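Side-chain contacts in glyoxylate-induced Protein (Pseudomonas aeruginosa, PDB 1SQ4), which is of unproven function but is built from two cupin domains and may act as a ureidoglycine aminohydrolase, as its family suggests: residues S44-P47 against R53-V56; S5-H10 against V234-F239; H144-D149 against V266-R271; V182-S185 against M191-N194. One frame throughout, in Å; residues are numbered along the deposited sequence.

Contact 1 of 4, residues S44-P47 against R53-V56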
loop_
_atom_site.group_PDB
_atom_site.type_symbol
_atom_site.label_atom_id
_atom_site.label_comp_id
_atom_site.label_asym_id
_atom_site.label_seq_id
_atom_site.Cartn_x
_atom_site.Cartn_y
_atom_site.Cartn_z
ATOM N N SER A 44 -2.050 30.095 19.178
ATOM C CA SER A 44 -2.477 29.789 20.547
ATOM C C SER A 44 -2.127 30.904 21.532
ATOM O O SER A 44 -1.474 31.886 21.179
ATOM C CB SER A 44 -1.835 28.476 21.015
ATOM O OG SER A 44 -2.090 27.424 20.095
ATOM N N HIS A 45 -2.539 30.723 22.780
ATOM C CA HIS A 45 -2.306 31.726 23.804
ATOM C C HIS A 45 -1.977 31.170 25.194
ATOM O O HIS A 45 -2.267 30.014 25.500
ATOM C CB HIS A 45 -3.544 32.617 23.883
ATOM C CG HIS A 45 -3.891 33.269 22.583
ATOM N ND1 HIS A 45 -3.268 34.417 22.143
ATOM C CD2 HIS A 45 -4.741 32.900 21.596
ATOM C CE1 HIS A 45 -3.718 34.724 20.941
ATOM N NE2 HIS A 45 -4.611 33.818 20.583
ATOM N N LEU A 46 -1.365 32.000 26.031
ATOM C CA LEU A 46 -1.031 31.588 27.382
ATOM C C LEU A 46 -1.434 32.661 28.393
ATOM O O LEU A 46 -1.441 33.858 28.093
ATOM C CB LEU A 46 0.466 31.274 27.504
ATOM C CG LEU A 46 0.985 30.046 26.749
ATOM C CD1 LEU A 46 2.512 30.015 26.827
ATOM C CD2 LEU A 46 0.383 28.744 27.330
ATOM N N PRO A 47 -1.800 32.240 29.609
ATOM C CA PRO A 47 -2.202 33.183 30.649
ATOM C C PRO A 47 -1.070 34.095 31.003
ATOM O O PRO A 47 0.093 33.699 30.952
ATOM C CB PRO A 47 -2.546 32.283 31.824
ATOM C CG PRO A 47 -3.073 31.075 31.177
ATOM C CD PRO A 47 -2.085 30.859 30.028
ATOM N N ARG A 53 1.153 35.958 20.543
ATOM C CA ARG A 53 0.508 34.949 19.715
ATOM C C ARG A 53 1.636 33.943 19.428
ATOM O O ARG A 53 2.786 34.341 19.246
ATOM C CB ARG A 53 -0.027 35.581 18.422
ATOM C CG ARG A 53 1.065 36.148 17.503
ATOM C CD ARG A 53 0.546 37.140 16.444
ATOM N NE ARG A 53 -0.499 36.583 15.578
ATOM C CZ ARG A 53 -0.408 36.446 14.253
ATOM N NH1 ARG A 53 0.689 36.820 13.588
ATOM N NH2 ARG A 53 -1.434 35.936 13.589
HETATM N N MSE A 54 1.322 32.652 19.417
HETATM C CA MSE A 54 2.343 31.640 19.165
HETATM C C MSE A 54 1.823 30.455 18.367
HETATM O O MSE A 54 0.635 30.135 18.383
HETATM C CB MSE A 54 2.924 31.118 20.485
HETATM C CG MSE A 54 1.923 30.376 21.358
HETATM SE SE MSE A 54 2.609 29.791 23.089
HETATM C CE MSE A 54 1.831 28.009 23.181
ATOM N N TRP A 55 2.746 29.806 17.680
ATOM C CA TRP A 55 2.437 28.646 16.891
ATOM C C TRP A 55 2.947 27.461 17.667
ATOM O O TRP A 55 4.125 27.420 18.021
ATOM C CB TRP A 55 3.117 28.763 15.538
ATOM C CG TRP A 55 2.310 29.615 14.640
ATOM C CD1 TRP A 55 1.161 29.255 13.999
ATOM C CD2 TRP A 55 2.520 31.001 14.338
ATOM N NE1 TRP A 55 0.641 30.324 13.317
ATOM C CE2 TRP A 55 1.456 31.411 13.507
ATOM C CE3 TRP A 55 3.498 31.936 14.691
ATOM C CZ2 TRP A 55 1.344 32.719 13.018
ATOM C CZ3 TRP A 55 3.387 33.236 14.206
ATOM C CH2 TRP A 55 2.316 33.614 13.378
ATOM N N VAL A 56 2.058 26.516 17.970
ATOM C CA VAL A 56 2.449 25.336 18.736
ATOM C C VAL A 56 2.930 24.227 17.816
ATOM O O VAL A 56 2.459 24.082 16.688
ATOM C CB VAL A 56 1.280 24.783 19.606
ATOM C CG1 VAL A 56 1.786 23.643 20.470
ATOM C CG2 VAL A 56 0.705 25.871 20.496
#
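S44 and M54 face each other as one antiparallel hydrogen-bonded pair, the single bridge that fastens loop 44-47 to strand 52-57, the outermost strand, within this chain, of a six-stranded antiparallel sheet beside 69-76. S44 N donates to M54 O over 2.8 Å, nearly straight at 161° and in the carbonyl plane. The return bond, from M54 N to S44 O, is weak at 3.4 Å. Apolar contact follows on the same strand. M54, a selenomethionine, has CG between its backbone N and carbonyl carbon (chi1 65°) and bends at chi3, bringing SE to 3.7 Å from L46 CD1; the two side chains cross at about a right angle. V56 aims its CB at the loop, and its CG2 lies 3.7 Å from S44 CB, with the serine OG beside it. The H45 ring approaches the backbone of R53 obliquely, CE1 to CA 4.4 Å. R53 itself carries its charge away, into salt bridges with E74 and D40. H45, L46 and V56 also pack on N267, H269 and M270 of a neighbouring subunit. The chemistry is thus divided: the backbone supplies one sound polar bond and one weak one, while apolar groups of L46, M54 and V56 pack alongside.

Contact 2 of 4, residues S5-H10 against V234-F239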
loop_
_atom_site.group_PDB
_atom_site.type_symbol
_atom_site.label_atom_id
_atom_site.label_comp_id
_atom_site.label_asym_id
_atom_site.label_seq_id
_atom_site.Cartn_x
_atom_site.Cartn_y
_atom_site.Cartn_z
ATOM N N SER A 5 20.931 34.411 8.779
ATOM C CA SER A 5 19.503 34.663 8.665
ATOM C C SER A 5 18.714 33.533 9.299
ATOM O O SER A 5 19.196 32.400 9.406
ATOM C CB SER A 5 19.100 34.754 7.200
ATOM O OG SER A 5 19.208 33.482 6.582
ATOM N N TYR A 6 17.491 33.835 9.711
ATOM C CA TYR A 6 16.641 32.827 10.313
ATOM C C TYR A 6 15.202 33.053 9.881
ATOM O O TYR A 6 14.716 34.178 9.863
ATOM C CB TYR A 6 16.746 32.897 11.831
ATOM C CG TYR A 6 18.159 32.981 12.356
ATOM C CD1 TYR A 6 18.961 31.843 12.488
ATOM C CD2 TYR A 6 18.680 34.201 12.758
ATOM C CE1 TYR A 6 20.258 31.935 13.024
ATOM C CE2 TYR A 6 19.955 34.306 13.286
ATOM C CZ TYR A 6 20.736 33.183 13.422
ATOM O OH TYR A 6 21.976 33.343 13.990
ATOM N N TYR A 7 14.523 31.980 9.513
ATOM C CA TYR A 7 13.143 32.098 9.092
ATOM C C TYR A 7 12.249 32.288 10.306
ATOM O O TYR A 7 12.515 31.738 11.381
ATOM C CB TYR A 7 12.707 30.855 8.315
ATOM C CG TYR A 7 11.223 30.806 8.047
ATOM C CD1 TYR A 7 10.334 30.314 9.003
ATOM C CD2 TYR A 7 10.698 31.253 6.832
ATOM C CE1 TYR A 7 8.957 30.263 8.749
ATOM C CE2 TYR A 7 9.318 31.206 6.576
ATOM C CZ TYR A 7 8.458 30.708 7.533
ATOM O OH TYR A 7 7.106 30.627 7.270
ATOM N N ALA A 8 11.190 33.075 10.123
ATOM C CA ALA A 8 10.230 33.350 11.185
ATOM C C ALA A 8 8.829 33.509 10.603
ATOM O O ALA A 8 8.610 34.306 9.695
ATOM C CB ALA A 8 10.628 34.607 11.943
ATOM N N PRO A 9 7.858 32.748 11.132
ATOM C CA PRO A 9 6.472 32.793 10.675
ATOM C C PRO A 9 5.932 34.191 10.832
ATOM O O PRO A 9 6.379 34.946 11.696
ATOM C CB PRO A 9 5.759 31.837 11.621
ATOM C CG PRO A 9 6.830 30.935 12.088
ATOM C CD PRO A 9 7.979 31.864 12.301
ATOM N N HIS A 10 4.960 34.523 9.996
ATOM C CA HIS A 10 4.326 35.828 10.043
ATOM C C HIS A 10 2.815 35.659 10.029
ATOM O O HIS A 10 2.071 36.609 10.258
ATOM C CB HIS A 10 4.793 36.693 8.865
ATOM C CG HIS A 10 6.129 37.344 9.088
ATOM N ND1 HIS A 10 6.569 38.413 8.337
ATOM C CD2 HIS A 10 7.108 37.087 9.985
ATOM C CE1 HIS A 10 7.761 38.789 8.767
ATOM N NE2 HIS A 10 8.113 38.001 9.765
ATOM N N VAL A 234 12.853 19.813 1.871
ATOM C CA VAL A 234 12.517 20.615 3.039
ATOM C C VAL A 234 13.187 21.973 2.916
ATOM O O VAL A 234 14.252 22.086 2.318
ATOM C CB VAL A 234 12.988 19.942 4.339
ATOM C CG1 VAL A 234 12.256 18.612 4.539
ATOM C CG2 VAL A 234 14.492 19.735 4.294
ATOM N N GLU A 235 12.566 23.003 3.477
ATOM C CA GLU A 235 13.129 24.349 3.418
ATOM C C GLU A 235 12.948 25.040 4.767
ATOM O O GLU A 235 12.320 24.484 5.666
ATOM C CB GLU A 235 12.430 25.160 2.332
ATOM C CG GLU A 235 10.932 25.265 2.550
ATOM C CD GLU A 235 10.241 26.138 1.526
ATOM O OE1 GLU A 235 9.007 26.299 1.642
ATOM O OE2 GLU A 235 10.922 26.660 0.612
ATOM N N ALA A 236 13.478 26.255 4.899
ATOM C CA ALA A 236 13.369 26.994 6.157
ATOM C C ALA A 236 11.927 27.137 6.607
ATOM O O ALA A 236 11.081 27.607 5.853
ATOM C CB ALA A 236 14.002 28.361 6.020
ATOM N N GLY A 237 11.654 26.727 7.840
ATOM C CA GLY A 237 10.306 26.816 8.361
ATOM C C GLY A 237 9.654 25.452 8.502
ATOM O O GLY A 237 8.672 25.292 9.225
ATOM N N ASP A 238 10.192 24.462 7.802
ATOM C CA ASP A 238 9.639 23.127 7.885
ATOM C C ASP A 238 10.165 22.449 9.134
ATOM O O ASP A 238 11.272 22.733 9.585
ATOM C CB ASP A 238 9.997 22.301 6.644
ATOM C CG ASP A 238 9.368 22.853 5.368
ATOM O OD1 ASP A 238 8.486 23.738 5.461
ATOM O OD2 ASP A 238 9.751 22.393 4.268
ATOM N N PHE A 239 9.343 21.566 9.687
ATOM C CA PHE A 239 9.676 20.827 10.889
ATOM C C PHE A 239 9.588 19.325 10.608
ATOM O O PHE A 239 8.632 18.860 9.983
ATOM C CB PHE A 239 8.699 21.195 12.010
ATOM C CG PHE A 239 8.973 20.488 13.300
ATOM C CD1 PHE A 239 10.099 20.802 14.046
ATOM C CD2 PHE A 239 8.149 19.461 13.736
ATOM C CE1 PHE A 239 10.406 20.109 15.197
ATOM C CE2 PHE A 239 8.452 18.759 14.892
ATOM C CZ PHE A 239 9.587 19.085 15.622
#
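The Y7 ring receives the carbonyl oxygen of A236 over one face, 3.8 Å above the ring plane and displaced toward the rim. G237 approaches the same ring obliquely, its CA lying 3.6 Å from Y7 CD1 and 3.7 Å from Y7 CE1. Closer to the backbone, Y7 CB meets A236 CB at 3.6 Å. A trans first torsion, chi1 170°, carries the ring alongside the A236-G237 peptide. That peptide is the middle of a type II turn from E235 to D238, closed by D238 N donating to E235 O over 3.0 Å. G237 has a positive phi of 109°, as is usual at the third position of such a turn, and with no CB it offers the ring a bare CA. D238 braces the turn from within: its OD2 accepts from E235 N at 3.0 Å, met from above the carboxylate plane, and also forms a salt bridge with R23. The turn links strand 230-235 of the four-stranded sheet to strand 239-244 of the eight-stranded one, both in the C-terminal cupin half. Strand 212-220 serves both partners, pairing its backbone with Y7 at L219 and with G237 and D238 at V218, while A8 reaches V97 and E98 on strand 90-98.

Contact 3 of 4, residues H144-D149 against V266-R271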
loop_
_atom_site.group_PDB
_atom_site.type_symbol
_atom_site.label_atom_id
_atom_site.label_comp_id
_atom_site.label_asym_id
_atom_site.label_seq_id
_atom_site.Cartn_x
_atom_site.Cartn_y
_atom_site.Cartn_z
ATOM N N HIS A 144 10.340 18.793 31.036
ATOM C CA HIS A 144 10.435 18.635 32.464
ATOM C C HIS A 144 11.851 18.135 32.716
ATOM O O HIS A 144 12.283 17.113 32.166
ATOM C CB HIS A 144 9.399 17.629 32.965
ATOM C CG HIS A 144 8.011 18.185 33.051
ATOM N ND1 HIS A 144 6.891 17.378 33.053
ATOM C CD2 HIS A 144 7.559 19.451 33.172
ATOM C CE1 HIS A 144 5.811 18.126 33.171
ATOM N NE2 HIS A 144 6.184 19.390 33.245
ATOM N N TYR A 145 12.578 18.887 33.531
ATOM C CA TYR A 145 13.948 18.553 33.871
ATOM C C TYR A 145 13.988 17.323 34.756
ATOM O O TYR A 145 13.141 17.147 35.625
ATOM C CB TYR A 145 14.606 19.736 34.591
ATOM C CG TYR A 145 16.029 19.455 35.023
ATOM C CD1 TYR A 145 16.334 19.185 36.358
ATOM C CD2 TYR A 145 17.074 19.408 34.085
ATOM C CE1 TYR A 145 17.631 18.874 36.749
ATOM C CE2 TYR A 145 18.379 19.093 34.479
ATOM C CZ TYR A 145 18.639 18.825 35.813
ATOM O OH TYR A 145 19.894 18.473 36.214
ATOM N N GLN A 146 14.971 16.465 34.527
ATOM C CA GLN A 146 15.092 15.268 35.335
ATOM C C GLN A 146 16.242 15.415 36.320
ATOM O O GLN A 146 17.413 15.449 35.933
ATOM C CB GLN A 146 15.306 14.049 34.457
ATOM C CG GLN A 146 15.360 12.762 35.241
ATOM C CD GLN A 146 15.298 11.549 34.345
ATOM O OE1 GLN A 146 15.405 10.407 34.816
ATOM N NE2 GLN A 146 15.123 11.784 33.039
ATOM N N LYS A 147 15.884 15.521 37.594
ATOM C CA LYS A 147 16.846 15.677 38.668
ATOM C C LYS A 147 17.473 14.349 39.024
ATOM O O LYS A 147 16.785 13.339 39.151
ATOM C CB LYS A 147 16.167 16.232 39.922
ATOM C CG LYS A 147 17.105 16.410 41.112
ATOM C CD LYS A 147 18.051 17.579 40.877
ATOM C CE LYS A 147 19.147 17.631 41.931
ATOM N NZ LYS A 147 19.979 16.392 41.906
ATOM N N VAL A 148 18.787 14.353 39.181
ATOM C CA VAL A 148 19.480 13.151 39.583
ATOM C C VAL A 148 20.350 13.483 40.787
ATOM O O VAL A 148 21.136 14.435 40.767
ATOM C CB VAL A 148 20.331 12.546 38.423
ATOM C CG1 VAL A 148 21.079 13.637 37.687
ATOM C CG2 VAL A 148 21.299 11.515 38.985
ATOM N N ASP A 149 20.170 12.698 41.842
ATOM C CA ASP A 149 20.917 12.881 43.067
ATOM C C ASP A 149 22.393 12.880 42.841
ATOM O O ASP A 149 22.928 11.976 42.202
ATOM C CB ASP A 149 20.601 11.791 44.086
ATOM C CG ASP A 149 19.384 12.111 44.909
ATOM O OD1 ASP A 149 19.389 11.803 46.129
ATOM O OD2 ASP A 149 18.419 12.672 44.340
ATOM N N VAL A 266 19.023 13.811 26.736
ATOM C CA VAL A 266 20.208 12.981 26.913
ATOM C C VAL A 266 20.745 12.898 28.340
ATOM O O VAL A 266 20.179 13.461 29.270
ATOM C CB VAL A 266 21.346 13.514 26.038
ATOM C CG1 VAL A 266 21.009 13.333 24.560
ATOM C CG2 VAL A 266 21.570 14.986 26.348
ATOM N N ASN A 267 21.861 12.190 28.486
ATOM C CA ASN A 267 22.543 12.010 29.763
ATOM C C ASN A 267 21.669 11.496 30.883
ATOM O O ASN A 267 21.894 11.819 32.048
ATOM C CB ASN A 267 23.197 13.313 30.198
ATOM C CG ASN A 267 24.090 13.882 29.142
ATOM O OD1 ASN A 267 24.596 13.160 28.298
ATOM N ND2 ASN A 267 24.293 15.185 29.180
ATOM N N ARG A 268 20.671 10.691 30.546
ATOM C CA ARG A 268 19.798 10.153 31.580
ATOM C C ARG A 268 19.376 8.723 31.247
ATOM O O ARG A 268 19.541 8.278 30.117
ATOM C CB ARG A 268 18.585 11.061 31.727
ATOM C CG ARG A 268 18.166 11.266 33.159
ATOM C CD ARG A 268 18.537 12.659 33.724
ATOM N NE ARG A 268 19.934 13.012 33.535
ATOM C CZ ARG A 268 20.498 14.137 33.972
ATOM N NH1 ARG A 268 21.783 14.362 33.729
ATOM N NH2 ARG A 268 19.798 15.032 34.657
ATOM N N HIS A 269 18.866 7.995 32.233
ATOM C CA HIS A 269 18.424 6.621 32.001
ATOM C C HIS A 269 17.150 6.663 31.178
ATOM O O HIS A 269 16.467 7.683 31.150
ATOM C CB HIS A 269 18.102 5.898 33.316
ATOM C CG HIS A 269 19.244 5.123 33.891
ATOM N ND1 HIS A 269 19.886 4.113 33.210
ATOM C CD2 HIS A 269 19.851 5.204 35.101
ATOM C CE1 HIS A 269 20.841 3.604 33.970
ATOM N NE2 HIS A 269 20.839 4.251 35.122
HETATM N N MSE A 270 16.822 5.548 30.528
HETATM C CA MSE A 270 15.605 5.454 29.722
HETATM C C MSE A 270 14.400 5.217 30.635
HETATM O O MSE A 270 14.446 4.361 31.512
HETATM C CB MSE A 270 15.727 4.307 28.720
HETATM C CG MSE A 270 16.766 4.528 27.638
HETATM SE SE MSE A 270 16.365 6.046 26.486
HETATM C CE MSE A 270 17.497 7.355 27.339
ATOM N N ARG A 271 13.325 5.975 30.431
ATOM C CA ARG A 271 12.132 5.828 31.264
ATOM C C ARG A 271 11.487 4.453 31.138
ATOM O O ARG A 271 11.137 4.024 30.047
ATOM C CB ARG A 271 11.098 6.920 30.942
ATOM C CG ARG A 271 10.948 7.273 29.461
ATOM C CD ARG A 271 11.926 8.380 28.987
ATOM N NE ARG A 271 11.418 9.733 29.239
ATOM C CZ ARG A 271 11.919 10.851 28.709
ATOM N NH1 ARG A 271 11.378 12.030 29.002
ATOM N NH2 ARG A 271 12.957 10.803 27.884
#
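R268 runs from the C-terminal loop after strand 258-265 to the loop after strand 136-144, and Q146 accompanies its aliphatic part. R268 CB lies 3.8 Å from Q146 NE2, CG comes next to the amide carbon and nitrogen of the same glutamine, and R268 CD sits 3.5 Å from Q146 CG. The glutamine has CG anti to its backbone N (chi1 -177°) and stays extended; the two side chains run past each other in opposite directions with amide and guanidinium planes 83° apart. Bends at chi2 and chi3 bring R268 NE back to its neighbour's carbonyl, N267 O, at 2.7 Å. R268 NH1 donates to that same N267 O over 3.1 Å, a side-on grip by two nitrogens from one face of the carbonyl plane, with M187 O a further acceptor. V148 CG1 lies over one guanidinium face, displaced toward the rim, 3.6 Å from R268 NH2. At the tip, R268 NH2 donates to Q146 O over 2.7 Å at 142°, in the guanidinium plane; Y145 OH, itself bonded to R188 O, stands at this edge 3.8 Å from NH2. Main-chain carbonyls on three sequence neighbourhoods therefore fix the rotation of the guanidinium. They provide partial rather than full negative charge, which probably leaves the group attractive to anions, consistent with a thiocyanate, probably from the crystallisation liquor, about 3 Å from its side chain.

Contact 4 of 4, residues V182-S185 against M191-N194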
loop_
_atom_site.group_PDB
_atom_site.type_symbol
_atom_site.label_atom_id
_atom_site.label_comp_id
_atom_site.label_asym_id
_atom_site.label_seq_id
_atom_site.Cartn_x
_atom_site.Cartn_y
_atom_site.Cartn_z
ATOM N N VAL A 182 26.429 23.486 25.138
ATOM C CA VAL A 182 26.723 22.817 26.387
ATOM C C VAL A 182 27.781 21.749 26.194
ATOM O O VAL A 182 27.819 21.075 25.173
ATOM C CB VAL A 182 25.460 22.164 26.960
ATOM C CG1 VAL A 182 25.828 21.130 27.998
ATOM C CG2 VAL A 182 24.578 23.229 27.583
ATOM N N ASP A 183 28.639 21.598 27.192
ATOM C CA ASP A 183 29.687 20.610 27.128
ATOM C C ASP A 183 29.081 19.214 27.179
ATOM O O ASP A 183 28.333 18.885 28.100
ATOM C CB ASP A 183 30.648 20.794 28.289
ATOM C CG ASP A 183 31.959 20.116 28.046
ATOM O OD1 ASP A 183 31.951 18.904 27.735
ATOM O OD2 ASP A 183 33.006 20.795 28.162
HETATM N N MSE A 184 29.420 18.397 26.188
HETATM C CA MSE A 184 28.917 17.035 26.092
HETATM C C MSE A 184 29.133 16.235 27.351
HETATM O O MSE A 184 28.510 15.199 27.551
HETATM C CB MSE A 184 29.603 16.309 24.942
HETATM C CG MSE A 184 29.366 16.938 23.591
HETATM SE SE MSE A 184 27.605 16.560 22.881
HETATM C CE MSE A 184 26.737 18.264 23.276
ATOM N N SER A 185 30.026 16.702 28.201
ATOM C CA SER A 185 30.315 15.964 29.415
ATOM C C SER A 185 29.567 16.496 30.621
ATOM O O SER A 185 29.565 15.861 31.675
ATOM C CB SER A 185 31.818 15.989 29.686
ATOM O OG SER A 185 32.260 17.313 29.925
HETATM N N MSE A 191 19.261 17.732 28.367
HETATM C CA MSE A 191 18.753 18.020 27.037
HETATM C C MSE A 191 19.701 18.946 26.301
HETATM O O MSE A 191 20.348 19.806 26.901
HETATM C CB MSE A 191 17.387 18.697 27.105
HETATM C CG MSE A 191 17.454 20.152 27.521
HETATM SE SE MSE A 191 15.838 21.084 27.040
HETATM C CE MSE A 191 16.145 22.769 27.963
ATOM N N HIS A 192 19.772 18.769 24.991
ATOM C CA HIS A 192 20.616 19.610 24.177
ATOM C C HIS A 192 19.745 20.210 23.085
ATOM O O HIS A 192 18.847 19.556 22.553
ATOM C CB HIS A 192 21.741 18.794 23.532
ATOM C CG HIS A 192 22.775 18.291 24.499
ATOM N ND1 HIS A 192 23.589 17.214 24.203
ATOM C CD2 HIS A 192 23.170 18.736 25.711
ATOM C CE1 HIS A 192 24.439 17.027 25.195
ATOM N NE2 HIS A 192 24.211 17.934 26.124
ATOM N N VAL A 193 20.000 21.473 22.777
ATOM C CA VAL A 193 19.300 22.179 21.716
ATOM C C VAL A 193 20.449 22.793 20.926
ATOM O O VAL A 193 21.016 23.810 21.330
ATOM C CB VAL A 193 18.390 23.307 22.276
ATOM C CG1 VAL A 193 17.619 23.964 21.150
ATOM C CG2 VAL A 193 17.419 22.747 23.294
ATOM N N ASN A 194 20.825 22.152 19.823
ATOM C CA ASN A 194 21.925 22.649 18.985
ATOM C C ASN A 194 21.403 23.025 17.607
ATOM O O ASN A 194 20.203 22.997 17.361
ATOM C CB ASN A 194 23.008 21.582 18.798
ATOM C CG ASN A 194 23.338 20.842 20.080
ATOM O OD1 ASN A 194 23.693 21.452 21.098
ATOM N ND2 ASN A 194 23.238 19.515 20.035
#
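V182 and H192 mark the nearest backbone approach, 7.2 Å between CA atoms with no beta bridge, so loop 182-185 meets strand 191-198 through side chains. H192 points its CB at the loop, and CG, anti to the carbonyl carbon (chi1 -69°), turns the imidazole to M184 and V182. M184, a selenomethionine, folds back through bends at chi2 and chi3 and lays its terminal methyl over one face of that ring: CE is 3.2 Å from H192 CE1 and 3.4 Å from H192 ND1. The selenium follows as an oblique Met-aromatic contact, M184 SE lying 4.8 Å from the centroid of the H192 ring and 54° off its normal. V182 CG1 comes in obliquely from the same side of the ring, at 4.0 Å from H192 NE2, its side chain crossing the histidine at about a right angle. Strand 191-198 lies within the eight-stranded sheet of the C-terminal cupin half, between strands 258-265 and 176-179. H192 and N194 turn toward the loop, whereas M191 and V193 pack on V93 of strand 90-98, in the N-terminal cupin half. Within the loop D183 OD1 accepts from S185 OG at 2.7 Å, from above the carboxylate plane; a bond from S185 N would make an Asx turn, but that atom's position is doubtful. V266 packs against H192 as well.

From the N terminus, the arm 5-10 opens contact 2, which closes only at the turn after strand 230-235 and so spans most of the chain. Contact 1 opens and closes early within that span, a short loop running back to strand 52-57; it touches contact 2 where W55 packs on P9. Contact 3 opens after strand 136-144 and closes in the C-terminal tail, so it crosses contact 2 and joins the end of the N-terminal cupin half to that of the C-terminal one. Contact 4 is a short loop enclosed by both contacts 2 and 3. It touches contact 3 through H192, against V266, on the side of the chain's centre opposite contacts 1 and 2.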